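Local atomic coordinates of outer membrane protein SusF (Bacteroides thetaiotaomicron, PDB entry 4FE9), a protein that binds starch at the cell surface through carbohydrate-binding modules, before the glycan is carried into the periplasm for degradation. Residues I65-L70 / F80-D85; L70-N73 / T77-F80; A29-G34 / I117-V122; E50-S55 / N134-T139. One frame throughout, in Å; residues are numbered along the deposited sequence.

Interaction 1. Residues I65-L70 / F80-D85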
loop_
_atom_site.group_PDB
_atom_site.type_symbol
_atom_site.label_atom_id
_atom_site.label_comp_id
_atom_site.label_asym_id
_atom_site.label_seq_id
_atom_site.Cartn_x
_atom_site.Cartn_y
_atom_site.Cartn_z
ATOM N N ILE A 65 -7.534 37.243 -27.162
ATOM C CA ILE A 65 -7.664 36.281 -26.066
ATOM C C ILE A 65 -6.305 35.645 -25.818
ATOM O O ILE A 65 -5.684 35.149 -26.741
ATOM C CB ILE A 65 -8.684 35.173 -26.415
ATOM C CG1 ILE A 65 -10.095 35.770 -26.654
ATOM C CG2 ILE A 65 -8.701 34.080 -25.339
ATOM C CD1 ILE A 65 -10.683 36.511 -25.447
ATOM N N ALA A 66 -5.838 35.686 -24.566
ATOM C CA ALA A 66 -4.639 34.943 -24.167
ATOM C C ALA A 66 -5.025 33.865 -23.201
ATOM O O ALA A 66 -5.813 34.104 -22.281
ATOM C CB ALA A 66 -3.607 35.885 -23.511
ATOM N N VAL A 67 -4.361 32.722 -23.298
ATOM C CA VAL A 67 -4.679 31.611 -22.404
ATOM C C VAL A 67 -3.637 31.467 -21.348
ATOM O O VAL A 67 -2.490 31.209 -21.657
ATOM C CB VAL A 67 -4.900 30.249 -23.193
ATOM C CG1 VAL A 67 -5.326 29.142 -22.251
ATOM C CG2 VAL A 67 -5.941 30.432 -24.237
ATOM N N ASN A 68 -4.008 31.788 -20.099
ATOM C CA ASN A 68 -3.080 31.752 -18.948
ATOM C C ASN A 68 -2.856 30.324 -18.472
ATOM O O ASN A 68 -1.808 30.001 -17.941
ATOM C CB ASN A 68 -3.644 32.571 -17.745
ATOM C CG ASN A 68 -4.008 33.960 -18.124
ATOM O OD1 ASN A 68 -3.267 34.622 -18.862
ATOM N ND2 ASN A 68 -5.230 34.366 -17.780
ATOM N N SER A 69 -3.884 29.495 -18.549
ATOM C CA SER A 69 -3.667 28.067 -18.265
ATOM C C SER A 69 -4.798 27.219 -18.798
ATOM O O SER A 69 -5.879 27.731 -19.022
ATOM C CB SER A 69 -3.464 27.831 -16.768
ATOM O OG SER A 69 -4.663 28.005 -16.052
ATOM N N LEU A 70 -4.454 26.032 -19.288
ATOM C CA LEU A 70 -5.469 25.043 -19.660
ATOM C C LEU A 70 -5.171 23.754 -18.938
ATOM O O LEU A 70 -4.098 23.183 -19.099
ATOM C CB LEU A 70 -5.452 24.818 -21.162
ATOM C CG LEU A 70 -6.496 23.849 -21.732
ATOM C CD1 LEU A 70 -6.816 24.162 -23.172
ATOM C CD2 LEU A 70 -5.975 22.452 -21.622
ATOM N N PHE A 80 -1.217 22.891 -26.286
ATOM C CA PHE A 80 -2.494 23.195 -26.942
ATOM C C PHE A 80 -2.300 24.317 -27.905
ATOM O O PHE A 80 -1.291 25.035 -27.825
ATOM C CB PHE A 80 -3.604 23.534 -25.892
ATOM C CG PHE A 80 -3.397 24.851 -25.188
ATOM C CD1 PHE A 80 -2.522 24.949 -24.098
ATOM C CD2 PHE A 80 -3.991 26.027 -25.685
ATOM C CE1 PHE A 80 -2.300 26.184 -23.460
ATOM C CE2 PHE A 80 -3.666 27.286 -25.149
ATOM C CZ PHE A 80 -2.855 27.370 -24.013
ATOM N N SER A 81 -3.206 24.439 -28.867
ATOM C CA SER A 81 -3.241 25.611 -29.706
ATOM C C SER A 81 -4.678 26.123 -29.777
ATOM O O SER A 81 -5.595 25.440 -29.349
ATOM C CB SER A 81 -2.719 25.270 -31.109
ATOM O OG SER A 81 -3.649 24.435 -31.786
ATOM N N MET A 82 -4.856 27.360 -30.223
ATOM C CA MET A 82 -6.183 27.969 -30.241
ATOM C C MET A 82 -6.397 28.639 -31.597
ATOM O O MET A 82 -5.504 29.268 -32.095
ATOM C CB MET A 82 -6.303 28.988 -29.086
ATOM C CG MET A 82 -7.568 29.833 -29.122
ATOM S SD MET A 82 -7.556 31.235 -27.933
ATOM C CE MET A 82 -6.645 32.490 -28.906
ATOM N N THR A 83 -7.486 28.310 -32.293
ATOM C CA THR A 83 -7.626 28.762 -33.682
ATOM C C THR A 83 -8.122 30.216 -33.705
ATOM O O THR A 83 -8.498 30.763 -32.655
ATOM C CB THR A 83 -8.599 27.922 -34.446
ATOM O OG1 THR A 83 -9.926 28.148 -33.940
ATOM C CG2 THR A 83 -8.240 26.428 -34.338
ATOM N N GLU A 84 -8.289 30.769 -34.906
ATOM C CA GLU A 84 -8.736 32.163 -35.042
ATOM C C GLU A 84 -10.150 32.328 -34.516
ATOM O O GLU A 84 -10.504 33.379 -33.996
ATOM C CB GLU A 84 -8.670 32.614 -36.496
ATOM C CG GLU A 84 -7.297 33.174 -36.894
ATOM C CD GLU A 84 -7.313 33.883 -38.257
ATOM O OE1 GLU A 84 -6.258 33.874 -38.942
ATOM O OE2 GLU A 84 -8.373 34.469 -38.625
ATOM N N ASP A 85 -10.916 31.244 -34.574
ATOM C CA ASP A 85 -12.273 31.212 -34.072
ATOM C C ASP A 85 -12.355 30.753 -32.605
ATOM O O ASP A 85 -13.435 30.438 -32.106
ATOM C CB ASP A 85 -13.122 30.288 -34.943
ATOM C CG ASP A 85 -14.397 30.953 -35.404
ATOM O OD1 ASP A 85 -15.346 31.080 -34.571
ATOM O OD2 ASP A 85 -14.378 31.533 -36.521
#
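Val67 and Phe80 meet through apolar contact alone, CG1 of Val67 lying 3.5 Å from CZ at the far end of the Phe80 ring, in an approach that is neither squarely over the face nor at the rim. Leu70 takes a defined face: its CB stands 4.1 Å above the ring plane, nearer the ring's border than its middle, and its CD1 is 4.0 Å from Phe80 CG. Phe80 CG sits between its own backbone N and carbonyl carbon (chi1 70°), which directs the ring back at strand 64-72. This belongs to the immunoglobulin-like N-terminal domain, where Asn68 and Ser69 both face Asn118 in a classic beta bulge and the strand bends sharply at Asn68, with Val67 before the bend and Leu70 after it; the one ring spans both. Truncating Phe80 to an alanine would probably leave Val67 CG1 and the Leu70 side chain without their aromatic neighbour and open a gap at the bend. The thioether contacts form a second group. Met82 SD lies 4.0 Å from Ile65 CG2 and 4.1 Å from Val67 CG2, and a bend at chi3 (84°) carries CE to 3.6 Å from the carbonyl O of Ile65. Phe88 of strand 87-91 also touches Val67 and Met82.

Interaction 2. Residues L70-N73 / T77-F80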
loop_
_atom_site.group_PDB
_atom_site.type_symbol
_atom_site.label_atom_id
_atom_site.label_comp_id
_atom_site.label_asym_id
_atom_site.label_seq_id
_atom_site.Cartn_x
_atom_site.Cartn_y
_atom_site.Cartn_z
ATOM N N LEU A 70 -4.454 26.032 -19.288
ATOM C CA LEU A 70 -5.469 25.043 -19.660
ATOM C C LEU A 70 -5.171 23.754 -18.938
ATOM O O LEU A 70 -4.098 23.183 -19.099
ATOM C CB LEU A 70 -5.452 24.818 -21.162
ATOM C CG LEU A 70 -6.496 23.849 -21.732
ATOM C CD1 LEU A 70 -6.816 24.162 -23.172
ATOM C CD2 LEU A 70 -5.975 22.452 -21.622
ATOM N N THR A 71 -6.025 23.379 -18.013
ATOM C CA THR A 71 -5.728 22.228 -17.204
ATOM C C THR A 71 -6.761 21.119 -17.411
ATOM O O THR A 71 -7.844 21.377 -17.885
ATOM C CB THR A 71 -5.592 22.592 -15.707
ATOM O OG1 THR A 71 -6.873 22.876 -15.165
ATOM C CG2 THR A 71 -4.734 23.781 -15.529
ATOM N N LEU A 72 -6.353 19.872 -17.195
ATOM C CA LEU A 72 -7.285 18.737 -17.261
ATOM C C LEU A 72 -7.348 18.061 -15.893
ATOM O O LEU A 72 -6.326 17.966 -15.201
ATOM C CB LEU A 72 -6.842 17.732 -18.341
ATOM C CG LEU A 72 -6.650 18.335 -19.733
ATOM C CD1 LEU A 72 -5.738 17.480 -20.586
ATOM C CD2 LEU A 72 -8.008 18.557 -20.422
ATOM N N ASN A 73 -8.570 17.815 -15.419
ATOM C CA ASN A 73 -8.775 17.317 -14.067
ATOM C C ASN A 73 -7.890 18.036 -13.031
ATOM O O ASN A 73 -7.204 17.404 -12.236
ATOM C CB ASN A 73 -8.558 15.799 -14.017
ATOM C CG ASN A 73 -9.592 15.031 -14.850
ATOM O OD1 ASN A 73 -10.464 15.630 -15.492
ATOM N ND2 ASN A 73 -9.463 13.712 -14.881
ATOM N N THR A 77 -1.401 19.546 -17.222
ATOM C CA THR A 77 -1.345 20.416 -18.376
ATOM C C THR A 77 -1.035 19.593 -19.614
ATOM O O THR A 77 -0.669 18.419 -19.516
ATOM C CB THR A 77 -0.263 21.495 -18.217
ATOM O OG1 THR A 77 0.972 20.858 -17.906
ATOM C CG2 THR A 77 -0.631 22.482 -17.071
ATOM N N ILE A 78 -1.170 20.229 -20.760
ATOM C CA ILE A 78 -1.045 19.601 -22.052
ATOM C C ILE A 78 -0.733 20.749 -23.024
ATOM O O ILE A 78 -1.314 21.827 -22.905
ATOM C CB ILE A 78 -2.408 18.974 -22.497
ATOM C CG1 ILE A 78 -2.266 18.285 -23.846
ATOM C CG2 ILE A 78 -3.523 20.074 -22.601
ATOM C CD1 ILE A 78 -3.337 17.183 -24.082
ATOM N N PRO A 79 0.205 20.530 -23.963
ATOM C CA PRO A 79 0.370 21.441 -25.086
ATOM C C PRO A 79 -0.979 21.673 -25.820
ATOM O O PRO A 79 -1.707 20.732 -26.068
ATOM C CB PRO A 79 1.352 20.693 -26.008
ATOM C CG PRO A 79 2.093 19.758 -25.090
ATOM C CD PRO A 79 1.107 19.362 -24.037
ATOM N N PHE A 80 -1.217 22.891 -26.286
ATOM C CA PHE A 80 -2.494 23.195 -26.942
ATOM C C PHE A 80 -2.300 24.317 -27.905
ATOM O O PHE A 80 -1.291 25.035 -27.825
ATOM C CB PHE A 80 -3.604 23.534 -25.892
ATOM C CG PHE A 80 -3.397 24.851 -25.188
ATOM C CD1 PHE A 80 -2.522 24.949 -24.098
ATOM C CD2 PHE A 80 -3.991 26.027 -25.685
ATOM C CE1 PHE A 80 -2.300 26.184 -23.460
ATOM C CE2 PHE A 80 -3.666 27.286 -25.149
ATOM C CZ PHE A 80 -2.855 27.370 -24.013
HETATM O O HOH W 1 -1.914 22.899 -20.684
#
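The Phe80 ring, with Leu70 over one face, has the carbonyl O of Ile78 in its plane at one edge. Leu70 divides its branches: while CD1 serves the ring, CD2 reaches CG2 of Ile78 at 3.6 Å, the two side chains running alongside one another in the same direction. Leu72 comes to the same methyl from another direction, its CD1 4.0 Å from Ile78 CG2 and 4.1 Å from Ile78 CB. The first torsion of Ile78 (-179°) sets CG1 opposite the backbone N and leaves CG2 between that N and the carbonyl carbon, where both leucines meet it. Leu95 of helix 92-102 touches Leu72 and Ile78, so the apolar cluster joins the end of strand 64-72 and the following loop to the helix.

The backbones are connected through a water. It donates to Leu70 O at 2.7 Å and accepts from Ile78 N at 2.8 Å. Thr77 adds a looser touch, its CG2 being 4.1 Å from Leu70 O. The contact therefore combines two chemistries: methyl groups pack between the two segments, while a single water links Leu70 O to Ile78 N, bridging the strand and the irregular segment after it and satisfying one carbonyl and one amide, consistent with residues 77-80 not pairing directly with the strand.

Interaction 3. Residues A29-G34 / I117-V122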
loop_
_atom_site.group_PDB
_atom_site.type_symbol
_atom_site.label_atom_id
_atom_site.label_comp_id
_atom_site.label_asym_id
_atom_site.label_seq_id
_atom_site.Cartn_x
_atom_site.Cartn_y
_atom_site.Cartn_z
ATOM N N ALA A 29 -16.479 34.815 -19.395
ATOM C CA ALA A 29 -16.409 34.082 -20.660
ATOM C C ALA A 29 -17.263 32.841 -20.547
ATOM O O ALA A 29 -17.391 32.278 -19.466
ATOM C CB ALA A 29 -14.978 33.709 -20.976
ATOM N N THR A 30 -17.762 32.368 -21.675
ATOM C CA THR A 30 -18.496 31.118 -21.698
ATOM C C THR A 30 -17.832 30.180 -22.640
ATOM O O THR A 30 -17.538 30.537 -23.769
ATOM C CB THR A 30 -19.963 31.323 -22.125
ATOM O OG1 THR A 30 -20.600 32.176 -21.175
ATOM C CG2 THR A 30 -20.713 29.971 -22.174
ATOM N N PHE A 31 -17.415 29.058 -22.096
ATOM C CA PHE A 31 -16.833 27.964 -22.872
ATOM C C PHE A 31 -17.857 26.863 -23.102
ATOM O O PHE A 31 -18.660 26.550 -22.203
ATOM C CB PHE A 31 -15.668 27.378 -22.100
ATOM C CG PHE A 31 -14.530 28.321 -21.944
ATOM C CD1 PHE A 31 -13.561 28.436 -22.948
ATOM C CD2 PHE A 31 -14.426 29.121 -20.804
ATOM C CE1 PHE A 31 -12.559 29.411 -22.863
ATOM C CE2 PHE A 31 -13.374 29.998 -20.653
ATOM C CZ PHE A 31 -12.449 30.177 -21.707
ATOM N N THR A 32 -17.701 26.159 -24.221
ATOM C CA THR A 32 -18.481 24.933 -24.488
ATOM C C THR A 32 -17.555 23.800 -24.918
ATOM O O THR A 32 -16.482 24.045 -25.489
ATOM C CB THR A 32 -19.493 25.150 -25.622
ATOM O OG1 THR A 32 -18.784 25.590 -26.783
ATOM C CG2 THR A 32 -20.539 26.222 -25.232
ATOM N N ALA A 33 -17.998 22.559 -24.718
ATOM C CA ALA A 33 -17.200 21.393 -25.162
ATOM C C ALA A 33 -17.070 21.383 -26.682
ATOM O O ALA A 33 -17.955 21.863 -27.383
ATOM C CB ALA A 33 -17.827 20.051 -24.639
ATOM N N GLY A 34 -15.867 21.071 -27.167
ATOM C CA GLY A 34 -15.602 21.062 -28.605
ATOM C C GLY A 34 -16.342 19.927 -29.306
ATOM O O GLY A 34 -16.942 19.052 -28.649
ATOM N N ILE A 117 -10.161 26.300 -18.523
ATOM C CA ILE A 117 -9.373 27.299 -19.263
ATOM C C ILE A 117 -9.408 28.659 -18.573
ATOM O O ILE A 117 -10.482 29.174 -18.251
ATOM C CB ILE A 117 -9.863 27.480 -20.700
ATOM C CG1 ILE A 117 -9.842 26.136 -21.450
ATOM C CG2 ILE A 117 -8.962 28.475 -21.427
ATOM C CD1 ILE A 117 -10.478 26.184 -22.814
ATOM N N ASN A 118 -8.249 29.126 -18.161
ATOM C CA ASN A 118 -8.131 30.438 -17.534
ATOM C C ASN A 118 -7.608 31.401 -18.600
ATOM O O ASN A 118 -6.470 31.236 -19.101
ATOM C CB ASN A 118 -7.155 30.352 -16.331
ATOM C CG ASN A 118 -7.019 31.662 -15.577
ATOM O OD1 ASN A 118 -6.957 32.763 -16.175
ATOM N ND2 ASN A 118 -6.872 31.556 -14.276
ATOM N N ALA A 119 -8.496 32.255 -19.116
ATOM C CA ALA A 119 -8.111 33.159 -20.182
ATOM C C ALA A 119 -8.150 34.633 -19.735
ATOM O O ALA A 119 -8.817 34.981 -18.754
ATOM C CB ALA A 119 -9.014 32.948 -21.416
ATOM N N SER A 120 -7.487 35.489 -20.519
ATOM C CA SER A 120 -7.567 36.941 -20.353
ATOM C C SER A 120 -7.830 37.617 -21.673
ATOM O O SER A 120 -7.483 37.098 -22.737
ATOM C CB SER A 120 -6.269 37.493 -19.744
ATOM O OG SER A 120 -6.138 37.075 -18.404
ATOM N N ALA A 121 -8.464 38.773 -21.614
ATOM C CA ALA A 121 -8.650 39.608 -22.801
ATOM C C ALA A 121 -7.459 40.559 -22.878
ATOM O O ALA A 121 -7.074 41.123 -21.883
ATOM C CB ALA A 121 -9.945 40.407 -22.671
ATOM N N VAL A 122 -6.931 40.775 -24.069
ATOM C CA VAL A 122 -5.769 41.615 -24.235
ATOM C C VAL A 122 -6.097 42.886 -25.075
ATOM O O VAL A 122 -6.704 42.799 -26.135
ATOM C CB VAL A 122 -4.606 40.813 -24.857
ATOM C CG1 VAL A 122 -3.375 41.702 -25.050
ATOM C CG2 VAL A 122 -4.245 39.613 -23.924
#
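The chi1 of Phe31 (-66°) sets CG opposite its carbonyl carbon and beside the backbone N, and chi2 (-85°) turns the ring so that one flat side meets Ile117. In Ile117 CG1 likewise lies opposite the carbonyl carbon, while CG2 lies opposite the backbone N; the two branches consequently spread over different parts of the ring. CB of Ile117 stands over the face, 4.2 Å from the ring centroid and 25° off the normal, which meets the geometry of a CH-pi contact. It is displaced toward the rim. CG2 of Ile117 is 3.9 Å from Phe31 CZ, whereas the other branch brings CD1 to 3.8 Å from Phe31 CD1. Phe31 CE2 also lies 3.8 Å from the carbonyl O of Ile117. Ala119 comes to the ring differently: its CB is near the ring plane, at the edge, 4.4 Å from CZ.

Strands 27-33 and 111-122 each pair with strand 128-141 in the curled sheet of this immunoglobulin-like domain, and here they meet through side chains in its interior. Phe88 of strand 87-91 touches both Phe31 and Ile117, while Leu54 and Val136 add further neighbours of Phe31. Replacing Phe31 with a serine would probably leave Ile117 CB without its aromatic face and Ala119 CB without a neighbour at the ring edge, opening a gap between the strands.

All three touching residues are buried, and the side-chain atoms that meet are all carbons; the hold is therefore one of dispersion and shape, with a weak CH-pi contribution where Ile117 CB stands over the face.

Interaction 4. Residues E50-S55 / N134-T139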
loop_
_atom_site.group_PDB
_atom_site.type_symbol
_atom_site.label_atom_id
_atom_site.label_comp_id
_atom_site.label_asym_id
_atom_site.label_seq_id
_atom_site.Cartn_x
_atom_site.Cartn_y
_atom_site.Cartn_z
ATOM N N GLU A 50 -10.453 18.935 -31.372
ATOM C CA GLU A 50 -10.974 20.148 -30.783
ATOM C C GLU A 50 -11.706 19.802 -29.551
ATOM O O GLU A 50 -12.803 19.200 -29.614
ATOM C CB GLU A 50 -11.960 20.798 -31.747
ATOM C CG GLU A 50 -11.615 20.583 -33.197
ATOM C CD GLU A 50 -12.362 21.555 -34.147
ATOM O OE1 GLU A 50 -13.560 21.844 -33.912
ATOM O OE2 GLU A 50 -11.771 21.972 -35.157
ATOM N N ILE A 51 -11.240 20.316 -28.418
ATOM C CA ILE A 51 -11.810 19.875 -27.159
ATOM C C ILE A 51 -12.703 20.911 -26.465
ATOM O O ILE A 51 -13.483 20.568 -25.564
ATOM C CB ILE A 51 -10.745 19.310 -26.209
ATOM C CG1 ILE A 51 -9.737 20.387 -25.834
ATOM C CG2 ILE A 51 -10.035 18.134 -26.861
ATOM C CD1 ILE A 51 -8.777 19.943 -24.714
ATOM N N ALA A 52 -12.603 22.167 -26.891
ATOM C CA ALA A 52 -13.367 23.221 -26.281
ATOM C C ALA A 52 -13.421 24.443 -27.201
ATOM O O ALA A 52 -12.666 24.535 -28.182
ATOM C CB ALA A 52 -12.794 23.589 -24.898
ATOM N N LYS A 53 -14.354 25.343 -26.924
ATOM C CA LYS A 53 -14.533 26.541 -27.746
ATOM C C LYS A 53 -14.938 27.683 -26.829
ATOM O O LYS A 53 -15.661 27.468 -25.876
ATOM C CB LYS A 53 -15.616 26.293 -28.801
ATOM C CG LYS A 53 -15.858 27.443 -29.770
ATOM C CD LYS A 53 -16.984 27.062 -30.784
ATOM C CE LYS A 53 -17.337 28.235 -31.728
ATOM N NZ LYS A 53 -16.151 29.063 -32.004
ATOM N N LEU A 54 -14.339 28.864 -27.028
ATOM C CA LEU A 54 -14.842 30.077 -26.396
ATOM C C LEU A 54 -16.015 30.616 -27.177
ATOM O O LEU A 54 -15.884 30.950 -28.341
ATOM C CB LEU A 54 -13.745 31.159 -26.310
ATOM C CG LEU A 54 -14.267 32.519 -25.835
ATOM C CD1 LEU A 54 -14.747 32.392 -24.406
ATOM C CD2 LEU A 54 -13.190 33.558 -25.943
ATOM N N SER A 55 -17.187 30.552 -26.585
ATOM C CA SER A 55 -18.411 30.839 -27.325
ATOM C C SER A 55 -18.765 32.310 -27.242
ATOM O O SER A 55 -19.225 32.891 -28.209
ATOM C CB SER A 55 -19.564 30.003 -26.800
ATOM O OG SER A 55 -19.402 28.664 -27.249
ATOM N N ASN A 134 -16.443 29.174 -17.223
ATOM C CA ASN A 134 -16.880 27.916 -16.615
ATOM C C ASN A 134 -15.913 26.791 -17.035
ATOM O O ASN A 134 -15.210 26.936 -18.007
ATOM C CB ASN A 134 -18.282 27.583 -17.120
ATOM C CG ASN A 134 -18.381 27.682 -18.636
ATOM O OD1 ASN A 134 -17.911 28.647 -19.224
ATOM N ND2 ASN A 134 -18.802 26.613 -19.265
ATOM N N GLU A 135 -16.037 25.622 -16.406
ATOM C CA GLU A 135 -15.414 24.388 -16.903
ATOM C C GLU A 135 -16.307 23.628 -17.875
ATOM O O GLU A 135 -17.508 23.783 -17.853
ATOM C CB GLU A 135 -15.061 23.494 -15.721
ATOM C CG GLU A 135 -14.413 24.264 -14.617
ATOM C CD GLU A 135 -13.988 23.392 -13.448
ATOM O OE1 GLU A 135 -14.773 22.497 -13.052
ATOM O OE2 GLU A 135 -12.863 23.603 -12.922
ATOM N N VAL A 136 -15.704 22.789 -18.722
ATOM C CA VAL A 136 -16.463 21.910 -19.602
ATOM C C VAL A 136 -15.881 20.479 -19.536
ATOM O O VAL A 136 -14.806 20.277 -18.942
ATOM C CB VAL A 136 -16.447 22.412 -21.067
ATOM C CG1 VAL A 136 -17.037 23.861 -21.152
ATOM C CG2 VAL A 136 -15.050 22.387 -21.636
ATOM N N SER A 137 -16.621 19.502 -20.092
ATOM C CA SER A 137 -16.350 18.039 -19.900
ATOM C C SER A 137 -16.238 17.434 -21.253
ATOM O O SER A 137 -17.058 17.725 -22.122
ATOM C CB SER A 137 -17.531 17.320 -19.225
ATOM O OG SER A 137 -17.661 17.699 -17.896
ATOM N N ILE A 138 -15.267 16.530 -21.416
ATOM C CA ILE A 138 -15.305 15.559 -22.476
ATOM C C ILE A 138 -14.911 14.192 -21.886
ATOM O O ILE A 138 -14.602 14.079 -20.673
ATOM C CB ILE A 138 -14.322 15.927 -23.623
ATOM C CG1 ILE A 138 -12.889 15.859 -23.116
ATOM C CG2 ILE A 138 -14.621 17.369 -24.187
ATOM C CD1 ILE A 138 -11.895 15.801 -24.219
ATOM N N THR A 139 -15.029 13.155 -22.700
ATOM C CA THR A 139 -14.542 11.840 -22.311
ATOM C C THR A 139 -13.698 11.216 -23.395
ATOM O O THR A 139 -13.731 11.655 -24.555
ATOM C CB THR A 139 -15.678 10.911 -22.025
ATOM O OG1 THR A 139 -16.351 10.591 -23.259
ATOM C CG2 THR A 139 -16.652 11.556 -21.013
#
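Val136 meets Ala52 across the fold, with its CG2 4.1 Å from Ala52 CB. Its chi1 of -58° leaves CG2 between the backbone N and the carbonyl carbon, the methyl that the small alanine meets. Val136 starts out toward residues 50-55, and its CA lies 7.5 Å from that of Ala52, a spacing bridged by side chains. Phe31 of strand 27-33 also touches Val136.

Ser137 sets off the other way, as expected for the intervening residue of an extended strand. Its OG is hydrogen-bonded to Glu112 OE2, tying this other side of the strand to strand 111-122. The arrangement is that of an immunoglobulin-like fold in which apolar residues of strand 128-141 face the interior: strands 48-57 and 128-141 each pair with strand 27-33, antiparallel and parallel respectively, so the contact joins the two strands that flank strand 27-33.

Ile138 brings the next inward side chain. CD1, at the end of its longer branch, lies 4.0 Å from Ile51 CG2 and 4.2 Å from Ile51 CB, the two isoleucines meeting at a slant. With chi1 at 65° for Ile138, CG2 is opposite the carbonyl carbon; this methyl lies 3.7 Å from the carbonyl O of Ile51, a packing contact against the backbone. The isoleucine CA atoms are 7.3 Å apart. Leu113 and Ile115 of strand 111-122 extend the apolar surroundings, touching Ile138 and Ile51 respectively.

Interactions 1 and 2 share Leu70 and Phe80; their centres are about 11 Å apart, and both use strand 64-72. Interaction 3 is reached from both: Asn68 N is 2.7 Å from Asn118 O, a probable hydrogen bond joining interactions 1 and 3, while Leu70 CD1 packs 4.0 Å from Ile117 CG1. Interactions 3 and 4, with centres about 9 Å apart, are joined by probable backbone hydrogen bonds, including Thr30 O with Ser55 N at 2.8 Å. Interactions 2 and 4 do not touch, their nearest atoms being about 5 Å apart. All four belong to the N-terminal domain, away from the glycan pockets of the carbohydrate-binding modules.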